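Local atomic coordinates of L-rhamnonate dehydratase (Gibberella zeae, PDB entry 2P0I), a protein that probably catalyses the dehydration of L-rhamnonate to 2-dehydro-3-deoxy-L-rhamnonate, as an acid-sugar dehydratase of the enolase superfamily. Residues Asn245-Cys250 against Val269-Gly274; Pro321-Ala326 against Asn340-Glu345; Phe360-Ile365 against Pro391-Lys396. One frame throughout, in Å; residues are numbered along the deposited sequence.

Contact 1 of 3, residues Asn245-Cys250 against Val269-Gly274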
ATOM      1  N   ASN A 245      14.188 -28.627   4.638  1.00 29.36           N
ATOM      2  CA  ASN A 245      13.049 -28.594   3.740  1.00 16.52           C
ATOM      3  C   ASN A 245      12.026 -27.523   4.139  1.00 28.81           C
ATOM      4  O   ASN A 245      11.686 -26.676   3.329  1.00 31.67           O
ATOM      5  CB  ASN A 245      12.395 -29.974   3.630  1.00 21.71           C
ATOM      6  CG  ASN A 245      11.331 -30.026   2.549  1.00 25.51           C
ATOM      7  OD1 ASN A 245      10.325 -30.701   2.704  1.00 32.29           O
ATOM      8  ND2 ASN A 245      11.544 -29.296   1.458  1.00 36.71           N
ATOM      9  N   TRP A 246      11.562 -27.553   5.385  1.00 23.52           N
ATOM     10  CA  TRP A 246      10.878 -26.398   5.942  1.00 31.89           C
ATOM     11  C   TRP A 246      11.103 -26.183   7.417  1.00 28.47           C
ATOM     12  O   TRP A 246      11.520 -27.091   8.133  1.00 26.42           O
ATOM     13  CB  TRP A 246       9.373 -26.434   5.640  1.00 21.84           C
ATOM     14  CG  TRP A 246       8.575 -27.492   6.349  1.00 24.73           C
ATOM     15  CD1 TRP A 246       8.232 -27.533   7.684  1.00 22.51           C
ATOM     16  CD2 TRP A 246       7.946 -28.618   5.744  1.00 12.89           C
ATOM     17  NE1 TRP A 246       7.447 -28.631   7.935  1.00 19.99           N
ATOM     18  CE2 TRP A 246       7.249 -29.308   6.761  1.00 17.17           C
ATOM     19  CE3 TRP A 246       7.901 -29.116   4.434  1.00 24.98           C
ATOM     20  CZ2 TRP A 246       6.537 -30.480   6.513  1.00 22.15           C
ATOM     21  CZ3 TRP A 246       7.194 -30.275   4.194  1.00 29.94           C
ATOM     22  CH2 TRP A 246       6.517 -30.941   5.228  1.00 28.16           C
ATOM     23  N   TRP A 247      10.770 -24.970   7.854  1.00 35.83           N
ATOM     24  CA  TRP A 247      10.815 -24.573   9.249  1.00 24.28           C
ATOM     25  C   TRP A 247       9.401 -24.337   9.756  1.00 33.39           C
ATOM     26  O   TRP A 247       8.686 -23.452   9.263  1.00 20.41           O
ATOM     27  CB  TRP A 247      11.647 -23.302   9.393  1.00 20.10           C
ATOM     28  CG  TRP A 247      13.062 -23.477   8.947  1.00 32.46           C
ATOM     29  CD1 TRP A 247      13.532 -23.425   7.667  1.00 17.55           C
ATOM     30  CD2 TRP A 247      14.191 -23.739   9.783  1.00 30.63           C
ATOM     31  NE1 TRP A 247      14.894 -23.633   7.654  1.00 37.13           N
ATOM     32  CE2 TRP A 247      15.322 -23.834   8.941  1.00 36.89           C
ATOM     33  CE3 TRP A 247      14.358 -23.907  11.165  1.00 30.96           C
ATOM     34  CZ2 TRP A 247      16.606 -24.086   9.435  1.00 30.97           C
ATOM     35  CZ3 TRP A 247      15.634 -24.165  11.655  1.00 37.30           C
ATOM     36  CH2 TRP A 247      16.741 -24.247  10.791  1.00 22.41           C
ATOM     37  N   GLU A 248       9.027 -25.125  10.760  1.00 29.48           N
ATOM     38  CA  GLU A 248       7.662 -25.241  11.219  1.00 28.76           C
ATOM     39  C   GLU A 248       7.465 -24.480  12.518  1.00 35.51           C
ATOM     40  O   GLU A 248       8.250 -24.643  13.445  1.00 27.55           O
ATOM     41  CB  GLU A 248       7.340 -26.714  11.433  1.00 30.93           C
ATOM     42  CG  GLU A 248       5.943 -26.983  11.913  1.00 21.52           C
ATOM     43  CD  GLU A 248       5.567 -28.455  11.813  1.00 40.05           C
ATOM     44  OE1 GLU A 248       5.871 -29.088  10.779  1.00 30.89           O
ATOM     45  OE2 GLU A 248       4.951 -28.975  12.763  1.00 52.72           O
ATOM     46  N   GLU A 249       6.413 -23.660  12.570  1.00 22.16           N
ATOM     47  CA  GLU A 249       5.973 -22.967  13.787  1.00 24.33           C
ATOM     48  C   GLU A 249       7.060 -22.159  14.466  1.00 31.83           C
ATOM     49  O   GLU A 249       7.262 -22.286  15.676  1.00 37.29           O
ATOM     50  CB  GLU A 249       5.362 -23.948  14.798  1.00 22.94           C
ATOM     51  CG  GLU A 249       3.919 -24.271  14.534  1.00 38.25           C
ATOM     52  CD  GLU A 249       3.113 -24.425  15.804  1.00 54.12           C
ATOM     53  OE1 GLU A 249       2.221 -23.584  16.035  1.00 49.79           O
ATOM     54  OE2 GLU A 249       3.364 -25.385  16.570  1.00 38.45           O
ATOM     55  N   CYS A 250       7.773 -21.343  13.696  1.00 24.42           N
ATOM     56  CA  CYS A 250       8.874 -20.561  14.260  1.00 21.41           C
ATOM     57  C   CYS A 250       8.412 -19.559  15.299  1.00 31.79           C
ATOM     58  O   CYS A 250       9.069 -19.369  16.307  1.00 33.19           O
ATOM     59  CB  CYS A 250       9.657 -19.859  13.168  1.00 19.01           C
ATOM     60  SG  CYS A 250      10.552 -20.988  12.073  1.00 31.67           S
ATOM     61  N   VAL A 269      13.210 -19.732   1.315  1.00 24.65           N
ATOM     62  CA  VAL A 269      13.083 -20.726   2.381  1.00 22.81           C
ATOM     63  C   VAL A 269      11.610 -20.928   2.725  1.00 29.36           C
ATOM     64  O   VAL A 269      10.848 -19.965   2.761  1.00 26.15           O
ATOM     65  CB  VAL A 269      13.927 -20.325   3.626  1.00 26.21           C
ATOM     66  CG1 VAL A 269      13.772 -21.326   4.748  1.00 26.53           C
ATOM     67  CG2 VAL A 269      15.416 -20.211   3.253  1.00 23.41           C
ATOM     68  N   LYS A 270      11.228 -22.182   2.956  1.00 27.62           N
ATOM     69  CA  LYS A 270       9.859 -22.573   3.252  1.00 24.59           C
ATOM     70  C   LYS A 270       9.564 -22.521   4.753  1.00 29.12           C
ATOM     71  O   LYS A 270      10.358 -22.978   5.567  1.00 26.63           O
ATOM     72  CB  LYS A 270       9.581 -23.985   2.711  1.00 23.78           C
ATOM     73  CG  LYS A 270       9.226 -24.013   1.234  1.00 35.74           C
ATOM     74  CD  LYS A 270       9.906 -25.135   0.500  1.00 44.41           C
ATOM     75  CE  LYS A 270       8.984 -26.316   0.360  1.00 29.76           C
ATOM     76  NZ  LYS A 270       9.608 -27.381  -0.476  1.00 68.15           N
ATOM     77  N   PHE A 271       8.406 -21.963   5.097  1.00 23.15           N
ATOM     78  CA  PHE A 271       7.977 -21.776   6.479  1.00 20.12           C
ATOM     79  C   PHE A 271       6.534 -22.236   6.584  1.00 31.84           C
ATOM     80  O   PHE A 271       5.751 -22.067   5.649  1.00 23.59           O
ATOM     81  CB  PHE A 271       8.096 -20.310   6.894  1.00 20.07           C
ATOM     82  CG  PHE A 271       9.511 -19.827   6.977  1.00 22.53           C
ATOM     83  CD1 PHE A 271      10.291 -20.104   8.103  1.00 29.68           C
ATOM     84  CD2 PHE A 271      10.085 -19.134   5.916  1.00 23.19           C
ATOM     85  CE1 PHE A 271      11.623 -19.695   8.168  1.00 24.96           C
ATOM     86  CE2 PHE A 271      11.410 -18.712   5.974  1.00 34.52           C
ATOM     87  CZ  PHE A 271      12.182 -18.991   7.104  1.00 24.48           C
ATOM     88  N   THR A 272       6.196 -22.867   7.702  1.00 30.51           N
ATOM     89  CA  THR A 272       4.863 -23.439   7.888  1.00 23.45           C
ATOM     90  C   THR A 272       4.354 -23.087   9.284  1.00 25.10           C
ATOM     91  O   THR A 272       5.139 -22.772  10.175  1.00 26.96           O
ATOM     92  CB  THR A 272       4.839 -24.983   7.705  1.00 28.11           C
ATOM     93  OG1 THR A 272       5.285 -25.611   8.904  1.00 31.76           O
ATOM     94  CG2 THR A 272       5.724 -25.450   6.555  1.00 27.68           C
ATOM     95  N   THR A 273       3.041 -23.131   9.465  1.00 27.56           N
ATOM     96  CA  THR A 273       2.452 -22.957  10.785  1.00 30.71           C
ATOM     97  C   THR A 273       1.031 -23.490  10.792  1.00 24.97           C
ATOM     98  O   THR A 273       0.531 -23.973   9.774  1.00 25.10           O
ATOM     99  CB  THR A 273       2.535 -21.467  11.288  1.00 21.41           C
ATOM    100  OG1 THR A 273       2.308 -21.413  12.703  1.00 30.26           O
ATOM    101  CG2 THR A 273       1.565 -20.568  10.574  1.00 35.83           C
ATOM    102  N   GLY A 274       0.377 -23.405  11.938  1.00 32.39           N
ATOM    103  CA  GLY A 274      -1.070 -23.493  11.960  1.00 25.51           C
ATOM    104  C   GLY A 274      -1.596 -24.598  12.846  1.00 29.80           C
ATOM    105  O   GLY A 274      -2.795 -24.745  12.964  1.00 20.75           O
TER
HETATM  106  O   HOH W   1      13.113 -24.261   2.432  1.00 32.03           O
HETATM  107  O   HOH W   2       7.448 -21.370  10.674  1.00 25.00           O
HETATM  108  O   HOH W   3       0.130 -22.464  14.985  1.00 37.95           O

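Contact 2 of 3, residues Pro321-Ala326 against Asn340-Glu345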
ATOM      1  N   PRO A 321      -0.802 -25.707   0.019  1.00 31.70           N
ATOM      2  CA  PRO A 321      -0.932 -27.059   0.565  1.00 27.22           C
ATOM      3  C   PRO A 321      -1.423 -27.036   1.999  1.00 22.39           C
ATOM      4  O   PRO A 321      -0.997 -26.190   2.789  1.00 23.93           O
ATOM      5  CB  PRO A 321       0.498 -27.595   0.523  1.00 29.49           C
ATOM      6  CG  PRO A 321       1.139 -26.857  -0.564  1.00 37.16           C
ATOM      7  CD  PRO A 321       0.540 -25.480  -0.541  1.00 32.23           C
ATOM      8  N   VAL A 322      -2.345 -27.937   2.308  1.00 26.60           N
ATOM      9  CA  VAL A 322      -2.781 -28.185   3.674  1.00 32.52           C
ATOM     10  C   VAL A 322      -2.241 -29.549   4.061  1.00 34.59           C
ATOM     11  O   VAL A 322      -2.557 -30.541   3.424  1.00 41.92           O
ATOM     12  CB  VAL A 322      -4.322 -28.204   3.767  1.00 37.84           C
ATOM     13  CG1 VAL A 322      -4.772 -28.543   5.166  1.00 28.55           C
ATOM     14  CG2 VAL A 322      -4.886 -26.874   3.336  1.00 22.86           C
ATOM     15  N   VAL A 323      -1.394 -29.582   5.083  1.00 40.96           N
ATOM     16  CA  VAL A 323      -0.758 -30.819   5.534  1.00 31.73           C
ATOM     17  C   VAL A 323      -1.004 -30.920   7.039  1.00 36.11           C
ATOM     18  O   VAL A 323      -0.275 -30.334   7.831  1.00 33.40           O
ATOM     19  CB  VAL A 323       0.755 -30.842   5.186  1.00 30.15           C
ATOM     20  CG1 VAL A 323       1.479 -32.002   5.866  1.00 34.38           C
ATOM     21  CG2 VAL A 323       0.942 -30.923   3.682  1.00 22.61           C
ATOM     22  N   PRO A 324      -2.060 -31.646   7.438  1.00 31.52           N
ATOM     23  CA  PRO A 324      -2.544 -31.579   8.799  1.00 37.58           C
ATOM     24  C   PRO A 324      -1.596 -32.228   9.802  1.00 41.04           C
ATOM     25  O   PRO A 324      -0.757 -33.057   9.428  1.00 33.15           O
ATOM     26  CB  PRO A 324      -3.868 -32.338   8.737  1.00 27.01           C
ATOM     27  CG  PRO A 324      -3.685 -33.302   7.642  1.00 33.66           C
ATOM     28  CD  PRO A 324      -2.849 -32.588   6.633  1.00 34.71           C
ATOM     29  N   HIS A 325      -1.737 -31.812  11.059  1.00 40.66           N
ATOM     30  CA  HIS A 325      -1.105 -32.448  12.206  1.00 46.09           C
ATOM     31  C   HIS A 325      -1.557 -33.906  12.301  1.00 44.48           C
ATOM     32  O   HIS A 325      -2.705 -34.223  11.975  1.00 45.37           O
ATOM     33  CB  HIS A 325      -1.494 -31.683  13.477  1.00 45.17           C
ATOM     34  CG  HIS A 325      -0.893 -32.239  14.729  1.00 61.02           C
ATOM     35  ND1 HIS A 325      -1.624 -32.961  15.649  1.00 55.40           N
ATOM     36  CD2 HIS A 325       0.371 -32.186  15.213  1.00 70.58           C
ATOM     37  CE1 HIS A 325      -0.839 -33.320  16.649  1.00 58.59           C
ATOM     38  NE2 HIS A 325       0.377 -32.864  16.407  1.00 67.39           N
ATOM     39  N   ALA A 326      -0.645 -34.784  12.723  1.00 39.05           N
ATOM     40  CA  ALA A 326      -0.961 -36.195  12.947  1.00 38.93           C
ATOM     41  C   ALA A 326      -2.154 -36.383  13.893  1.00 39.80           C
ATOM     42  O   ALA A 326      -2.055 -36.150  15.097  1.00 46.18           O
ATOM     43  CB  ALA A 326       0.264 -36.938  13.465  1.00 44.00           C
ATOM     44  N   ASN A 340      -5.673 -30.445  -2.565  1.00 40.03           N
ATOM     45  CA  ASN A 340      -4.550 -29.617  -2.103  1.00 38.08           C
ATOM     46  C   ASN A 340      -3.844 -30.170  -0.875  1.00 42.91           C
ATOM     47  O   ASN A 340      -3.282 -29.418  -0.082  1.00 41.18           O
ATOM     48  CB  ASN A 340      -4.988 -28.157  -1.867  1.00 41.98           C
ATOM     49  CG  ASN A 340      -6.092 -28.018  -0.807  1.00 36.84           C
ATOM     50  OD1 ASN A 340      -6.986 -28.859  -0.697  1.00 54.68           O
ATOM     51  ND2 ASN A 340      -6.036 -26.935  -0.041  1.00 30.37           N
ATOM     52  N   THR A 341      -3.880 -31.488  -0.718  1.00 38.92           N
ATOM     53  CA  THR A 341      -3.450 -32.122   0.522  1.00 42.26           C
ATOM     54  C   THR A 341      -2.479 -33.285   0.257  1.00 42.82           C
ATOM     55  O   THR A 341      -2.866 -34.456   0.315  1.00 49.38           O
ATOM     56  CB  THR A 341      -4.655 -32.576   1.377  1.00 40.66           C
ATOM     57  OG1 THR A 341      -5.515 -33.423   0.606  1.00 46.32           O
ATOM     58  CG2 THR A 341      -5.442 -31.381   1.907  1.00 39.23           C
ATOM     59  N   PRO A 342      -1.207 -32.959  -0.023  1.00 41.58           N
ATOM     60  CA  PRO A 342      -0.254 -33.857  -0.694  1.00 44.47           C
ATOM     61  C   PRO A 342       0.284 -35.062   0.112  1.00 41.19           C
ATOM     62  O   PRO A 342       0.520 -36.125  -0.467  1.00 40.50           O
ATOM     63  CB  PRO A 342       0.884 -32.917  -1.087  1.00 41.78           C
ATOM     64  CG  PRO A 342       0.855 -31.837  -0.057  1.00 26.58           C
ATOM     65  CD  PRO A 342      -0.600 -31.651   0.300  1.00 35.08           C
ATOM     66  N   PHE A 343       0.484 -34.888   1.420  1.00 45.34           N
ATOM     67  CA  PHE A 343       1.058 -35.920   2.309  1.00 35.06           C
ATOM     68  C   PHE A 343       0.691 -35.553   3.743  1.00 39.30           C
ATOM     69  O   PHE A 343       0.089 -34.507   3.967  1.00 33.34           O
ATOM     70  CB  PHE A 343       2.591 -35.986   2.169  1.00 49.29           C
ATOM     71  CG  PHE A 343       3.257 -34.638   2.038  1.00 46.88           C
ATOM     72  CD1 PHE A 343       3.451 -33.818   3.153  1.00 47.05           C
ATOM     73  CD2 PHE A 343       3.700 -34.189   0.797  1.00 56.66           C
ATOM     74  CE1 PHE A 343       4.064 -32.569   3.029  1.00 43.91           C
ATOM     75  CE2 PHE A 343       4.316 -32.941   0.662  1.00 47.71           C
ATOM     76  CZ  PHE A 343       4.500 -32.133   1.780  1.00 57.20           C
ATOM     77  N   GLN A 344       1.075 -36.368   4.721  1.00 38.18           N
ATOM     78  CA  GLN A 344       0.939 -35.937   6.109  1.00 34.39           C
ATOM     79  C   GLN A 344       1.935 -36.457   7.126  1.00 38.66           C
ATOM     80  O   GLN A 344       2.823 -37.246   6.818  1.00 33.56           O
ATOM     81  CB  GLN A 344      -0.496 -36.082   6.620  1.00 44.94           C
ATOM     82  CG  GLN A 344      -0.969 -37.491   6.829  1.00 36.32           C
ATOM     83  CD  GLN A 344      -2.218 -37.523   7.673  1.00 41.82           C
ATOM     84  OE1 GLN A 344      -2.152 -37.502   8.899  1.00 42.96           O
ATOM     85  NE2 GLN A 344      -3.369 -37.557   7.019  1.00 36.41           N
ATOM     86  N   GLU A 345       1.764 -35.973   8.349  1.00 39.64           N
ATOM     87  CA  GLU A 345       2.650 -36.255   9.455  1.00 38.55           C
ATOM     88  C   GLU A 345       2.268 -37.594  10.098  1.00 39.57           C
ATOM     89  O   GLU A 345       1.085 -37.871  10.304  1.00 37.19           O
ATOM     90  CB  GLU A 345       2.534 -35.104  10.459  1.00 34.18           C
ATOM     91  CG  GLU A 345       3.281 -35.286  11.760  1.00 39.49           C
ATOM     92  CD  GLU A 345       3.218 -34.067  12.655  1.00 42.08           C
ATOM     93  OE1 GLU A 345       2.124 -33.491  12.828  1.00 55.80           O
ATOM     94  OE2 GLU A 345       4.274 -33.688  13.201  1.00 51.77           O
TER

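Contact 3 of 3, residues Phe360-Ile365 against Pro391-Lys396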
ATOM      1  N   PHE A 360      -3.100 -43.456  19.310  1.00 46.72           N
ATOM      2  CA  PHE A 360      -3.995 -43.434  20.471  1.00 59.96           C
ATOM      3  C   PHE A 360      -3.735 -44.573  21.464  1.00 61.69           C
ATOM      4  O   PHE A 360      -4.574 -44.843  22.326  1.00 67.59           O
ATOM      5  CB  PHE A 360      -5.470 -43.443  20.032  1.00 54.57           C
ATOM      6  CG  PHE A 360      -5.854 -42.287  19.150  1.00 61.16           C
ATOM      7  CD1 PHE A 360      -5.800 -40.976  19.624  1.00 64.46           C
ATOM      8  CD2 PHE A 360      -6.285 -42.511  17.844  1.00 55.78           C
ATOM      9  CE1 PHE A 360      -6.157 -39.901  18.803  1.00 58.04           C
ATOM     10  CE2 PHE A 360      -6.649 -41.446  17.017  1.00 40.23           C
ATOM     11  CZ  PHE A 360      -6.581 -40.139  17.497  1.00 40.29           C
ATOM     12  N   GLY A 361      -2.582 -45.233  21.342  1.00 57.80           N
ATOM     13  CA  GLY A 361      -2.179 -46.275  22.289  1.00 60.34           C
ATOM     14  C   GLY A 361      -3.028 -47.530  22.199  1.00 62.01           C
ATOM     15  O   GLY A 361      -3.373 -47.974  21.104  1.00 69.14           O
ATOM     16  N   ASP A 362      -3.375 -48.098  23.352  1.00 65.17           N
ATOM     17  CA  ASP A 362      -4.203 -49.310  23.403  1.00 67.42           C
ATOM     18  C   ASP A 362      -5.695 -49.027  23.639  1.00 65.57           C
ATOM     19  O   ASP A 362      -6.441 -49.898  24.103  1.00 65.90           O
ATOM     20  CB  ASP A 362      -3.656 -50.319  24.426  1.00 71.94           C
ATOM     21  CG  ASP A 362      -3.538 -49.736  25.829  1.00 87.11           C
ATOM     22  OD1 ASP A 362      -2.426 -49.308  26.203  1.00 96.79           O
ATOM     23  OD2 ASP A 362      -4.551 -49.715  26.562  1.00 91.13           O
ATOM     24  N   LEU A 363      -6.116 -47.807  23.308  1.00 55.92           N
ATOM     25  CA  LEU A 363      -7.523 -47.414  23.348  1.00 42.94           C
ATOM     26  C   LEU A 363      -8.355 -48.117  22.269  1.00 45.03           C
ATOM     27  O   LEU A 363      -9.511 -48.478  22.510  1.00 52.61           O
ATOM     28  CB  LEU A 363      -7.641 -45.888  23.224  1.00 44.48           C
ATOM     29  CG  LEU A 363      -9.007 -45.195  23.183  1.00 47.90           C
ATOM     30  CD1 LEU A 363      -9.797 -45.430  24.461  1.00 49.86           C
ATOM     31  CD2 LEU A 363      -8.836 -43.710  22.925  1.00 37.62           C
ATOM     32  N   PHE A 364      -7.758 -48.306  21.089  1.00 43.98           N
ATOM     33  CA  PHE A 364      -8.420 -48.965  19.959  1.00 43.67           C
ATOM     34  C   PHE A 364      -7.707 -50.250  19.541  1.00 44.96           C
ATOM     35  O   PHE A 364      -6.526 -50.434  19.840  1.00 52.23           O
ATOM     36  CB  PHE A 364      -8.489 -48.018  18.759  1.00 38.52           C
ATOM     37  CG  PHE A 364      -9.158 -46.708  19.052  1.00 33.61           C
ATOM     38  CD1 PHE A 364     -10.511 -46.656  19.361  1.00 34.99           C
ATOM     39  CD2 PHE A 364      -8.435 -45.520  19.003  1.00 42.53           C
ATOM     40  CE1 PHE A 364     -11.132 -45.442  19.632  1.00 40.07           C
ATOM     41  CE2 PHE A 364      -9.050 -44.299  19.267  1.00 35.71           C
ATOM     42  CZ  PHE A 364     -10.401 -44.263  19.583  1.00 41.86           C
ATOM     43  N   ILE A 365      -8.423 -51.121  18.828  1.00 51.68           N
ATOM     44  CA  ILE A 365      -7.856 -52.380  18.314  1.00 61.35           C
ATOM     45  C   ILE A 365      -7.338 -52.334  16.867  1.00 63.10           C
ATOM     46  O   ILE A 365      -6.393 -53.046  16.518  1.00 62.92           O
ATOM     47  CB  ILE A 365      -8.827 -53.581  18.465  1.00 62.56           C
ATOM     48  CG1 ILE A 365     -10.248 -53.214  18.024  1.00 69.53           C
ATOM     49  CG2 ILE A 365      -8.820 -54.086  19.890  1.00 70.50           C
ATOM     50  CD1 ILE A 365     -10.904 -54.249  17.123  1.00 72.81           C
ATOM     51  N   PRO A 391     -12.092 -53.497  23.826  1.00 69.34           N
ATOM     52  CA  PRO A 391     -13.001 -53.779  24.945  1.00 72.09           C
ATOM     53  C   PRO A 391     -12.277 -54.145  26.247  1.00 72.75           C
ATOM     54  O   PRO A 391     -12.911 -54.203  27.304  1.00 80.80           O
ATOM     55  CB  PRO A 391     -13.856 -54.942  24.428  1.00 67.04           C
ATOM     56  CG  PRO A 391     -13.024 -55.606  23.405  1.00 72.43           C
ATOM     57  CD  PRO A 391     -12.125 -54.562  22.805  1.00 71.88           C
ATOM     58  N   ALA A 392     -10.965 -54.370  26.162  1.00 64.54           N
ATOM     59  CA  ALA A 392     -10.067 -54.301  27.315  1.00 66.83           C
ATOM     60  C   ALA A 392     -10.055 -52.929  27.986  1.00 67.19           C
ATOM     61  O   ALA A 392     -10.234 -52.827  29.201  1.00 78.53           O
ATOM     62  CB  ALA A 392      -8.663 -54.694  26.913  1.00 61.34           C
ATOM     63  N   ALA A 393      -9.858 -51.877  27.192  1.00 67.99           N
ATOM     64  CA  ALA A 393      -9.641 -50.531  27.726  1.00 65.23           C
ATOM     65  C   ALA A 393     -10.938 -49.758  27.983  1.00 68.19           C
ATOM     66  O   ALA A 393     -10.907 -48.547  28.210  1.00 70.01           O
ATOM     67  CB  ALA A 393      -8.706 -49.740  26.820  1.00 65.21           C
ATOM     68  N   ARG A 394     -12.069 -50.466  27.963  1.00 69.37           N
ATOM     69  CA  ARG A 394     -13.363 -49.908  28.370  1.00 73.07           C
ATOM     70  C   ARG A 394     -13.407 -49.556  29.855  1.00 75.05           C
ATOM     71  O   ARG A 394     -14.135 -48.645  30.263  1.00 78.42           O
ATOM     72  CB  ARG A 394     -14.497 -50.877  28.037  1.00 69.11           C
ATOM     73  CG  ARG A 394     -15.107 -50.670  26.664  1.00 79.17           C
ATOM     74  CD  ARG A 394     -16.622 -50.704  26.738  1.00 92.68           C
ATOM     75  NE  ARG A 394     -17.256 -50.769  25.421  1.00 99.14           N
ATOM     76  CZ  ARG A 394     -17.577 -49.712  24.678  1.00101.14           C
ATOM     77  NH1 ARG A 394     -17.319 -48.479  25.103  1.00 90.74           N
ATOM     78  NH2 ARG A 394     -18.161 -49.887  23.500  1.00 95.10           N
ATOM     79  N   ALA A 395     -12.621 -50.279  30.649  1.00 69.36           N
ATOM     80  CA  ALA A 395     -12.497 -50.027  32.077  1.00 70.40           C
ATOM     81  C   ALA A 395     -11.680 -48.772  32.384  1.00 73.04           C
ATOM     82  O   ALA A 395     -11.856 -48.157  33.439  1.00 78.21           O
ATOM     83  CB  ALA A 395     -11.903 -51.238  32.777  1.00 71.29           C
ATOM     84  N   LYS A 396     -10.794 -48.395  31.461  1.00 69.29           N
ATOM     85  CA  LYS A 396     -10.049 -47.138  31.554  1.00 63.46           C
ATOM     86  C   LYS A 396     -10.912 -45.903  31.296  1.00 60.96           C
ATOM     87  O   LYS A 396     -10.545 -44.797  31.685  1.00 58.33           O
ATOM     88  CB  LYS A 396      -8.866 -47.138  30.586  1.00 71.26           C
ATOM     89  CG  LYS A 396      -7.603 -47.794  31.127  1.00 83.73           C
ATOM     90  CD  LYS A 396      -6.353 -47.271  30.418  1.00 93.88           C
ATOM     91  CE  LYS A 396      -6.180 -47.867  29.021  1.00101.33           C
ATOM     92  NZ  LYS A 396      -5.906 -49.333  29.057  1.00107.81           N
TER

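Contact 1 of 3, residues Asn245-Cys250 against Val269-Gly274
Trp247 and Phe271, followed by Glu248 and Thr272, pair as neighbours in two parallel strands joined by helix 258-265, a beta-alpha-beta unit of the barrel. Three backbone hydrogen bonds set the register: Trp247 N gives to Lys270 O (3.1 Å), Thr272 N to Trp247 O (3.0 Å) and Glu249 N to Thr272 O (2.9 Å). One water donates to both Trp247 O and Thr272 O and accepts from Cys250 N, so each of the two carbonyls is gripped twice just where the first chain turns away.

Apolar contacts differ on the two faces. Facing helices 229-238 and 258-265, the Trp247 and Phe271 side chains run side by side, Trp247 CB 3.7 Å from Phe271 CD1; Val269 CG1 comes up to Trp247 CD1 at 3.6 Å, and the sulfur of Cys250 lies at the edge of the Phe271 ring. Within the barrel, Thr272 CG2 makes a CH-pi contact over one face of the Trp246 five-membered ring, 3.6 Å from its centroid. Threonine suits the place by having two unlike branches: chi1 of 81° sets CG2 anti to the carbonyl carbon, against the indole, and OG1 beside Glu248 CG, where it hydrogen-bonds to Gln296 OE1.

Among polar side chains, Trp246 NE1 donates to Glu248 OE1 (3.3 Å, 166°), nearly in the indole plane and on the oxygen's anti lone pair. Glu248 OE2 forms a salt bridge with Lys185, and Lys270 NZ one with Glu234 of the second subunit. Apolar side chains thus pack the strands against the helices, whereas the inner face keeps a carboxylate whose two oxygens are both held, probably fixing its rotation.

Contact 2 of 3, residues Pro321-Ala326 against Asn340-Glu345
The seventh and eighth staves of the TIM-type barrel meet here, Pro321-Ala326 running roughly alongside Asn340-Glu345 and connected to it along the chain through helix 329-337. The first is extended without forming a regular strand; the second leads into strand 344-347. At the beginning of the pair Val322 N donates to Asn340 O over 3.0 Å at an almost straight 169°, and Thr341 lays CG2 3.8 Å from Val322 CB. Threonine suits this spot because its hydroxyl turns instead to Gln335 O, at the end of the connecting helix.

In the middle the backbones lack a direct bond and side-chain packing takes over. Val323 points at the other segment, its CG2 branch touching both Pro342 CD (3.8 Å) and Phe343 CE1 (3.6 Å), while CG1 rests 3.4 Å from Phe343 O. Pro342 CG in turn lies over one face of the Phe343 ring, which also has an edge-to-face partner in Trp182.

Toward the C-terminal end Glu345 replaces backbone pairing. CG is anti to the backbone N (chi1 174°), and the chain continues extended, carrying Glu345 OE1 to Ala326 N at 3.1 Å; the N-H arrives on the anti side, 23° out of the carboxylate plane. His325 CD2 is 3.2 Å from the same oxygen, with imidazole and carboxylate nearly perpendicular. OE2 is held by Lys185 and Thr169, so Glu345 ties the seventh stave to the first and second strands. Enolase-superfamily barrels carry their active site at the C-terminal ends of the strands, and the position of His325 and Glu345 is consistent with a site here.

Contact 3 of 3, residues Phe360-Ile365 against Pro391-Lys396
Leu363 closes a type II' beta turn that begins at Phe360, and its CA lies 5.8 Å from that of Ala393, which belongs to a type I turn running from Ala392 to Ala395. Gly361 occupies the turn position with positive phi, which glycine takes easily. Ala393 aims its methyl at the first turn and sets CB 3.5 Å from Asp362 O and 4.3 Å from Leu363 CA; so small a side chain lets the two backbones approach closely. The same Asp362 O accepts a hydrogen bond from Asn390 ND2.

Both turns belong to the C-terminal part of the chain, where it returns from the barrel to the antiparallel sheet of the N-terminal domain. Leu363 and Phe364 cover strand 78-84 by packing on Thr82 and Phe80, and Lys396 leads directly into strand 397-399 at the far edge of that sheet.

One salt bridge spans the turns, Lys396 NZ lying 2.9 Å from Asp362 OD2 and donating a hydrogen bond to it. The lysine chain bends at its last two torsions (chi3 -76°, chi4 -66°). The two side chains cross at about a right angle, and NZ meets OD2 nearly along the C-O axis of the carboxylate. A lysine is long enough to reach Asp362 from the second turn, and its charge suits a place where the aspartate is exposed. At the other end of the contact Ile365 CG2 and Pro391 CD approach loosely, 4.4 Å apart.

In the fold
Contacts 1 and 2 belong to one barrel and touch each other, Trp246 CH2 packing 3.7 Å from Phe343 CE1; their centres are 13 Å apart. Contact 1 is the more fully buried and relies on regular parallel strand bonds, whereas contact 2, only partly buried, substitutes side-chain packing and a glutamate bond for much of that ladder. Lys185 links their chemistry, forming salt bridges with both Glu248 and Glu345. Contact 3 is a surface contact between turns, much smaller in buried area, with its centre about 35 Å from that of contact 1 and across the chain's centre; it combines one salt bridge with sparse packing of small or apolar groups beside the N-terminal sheet.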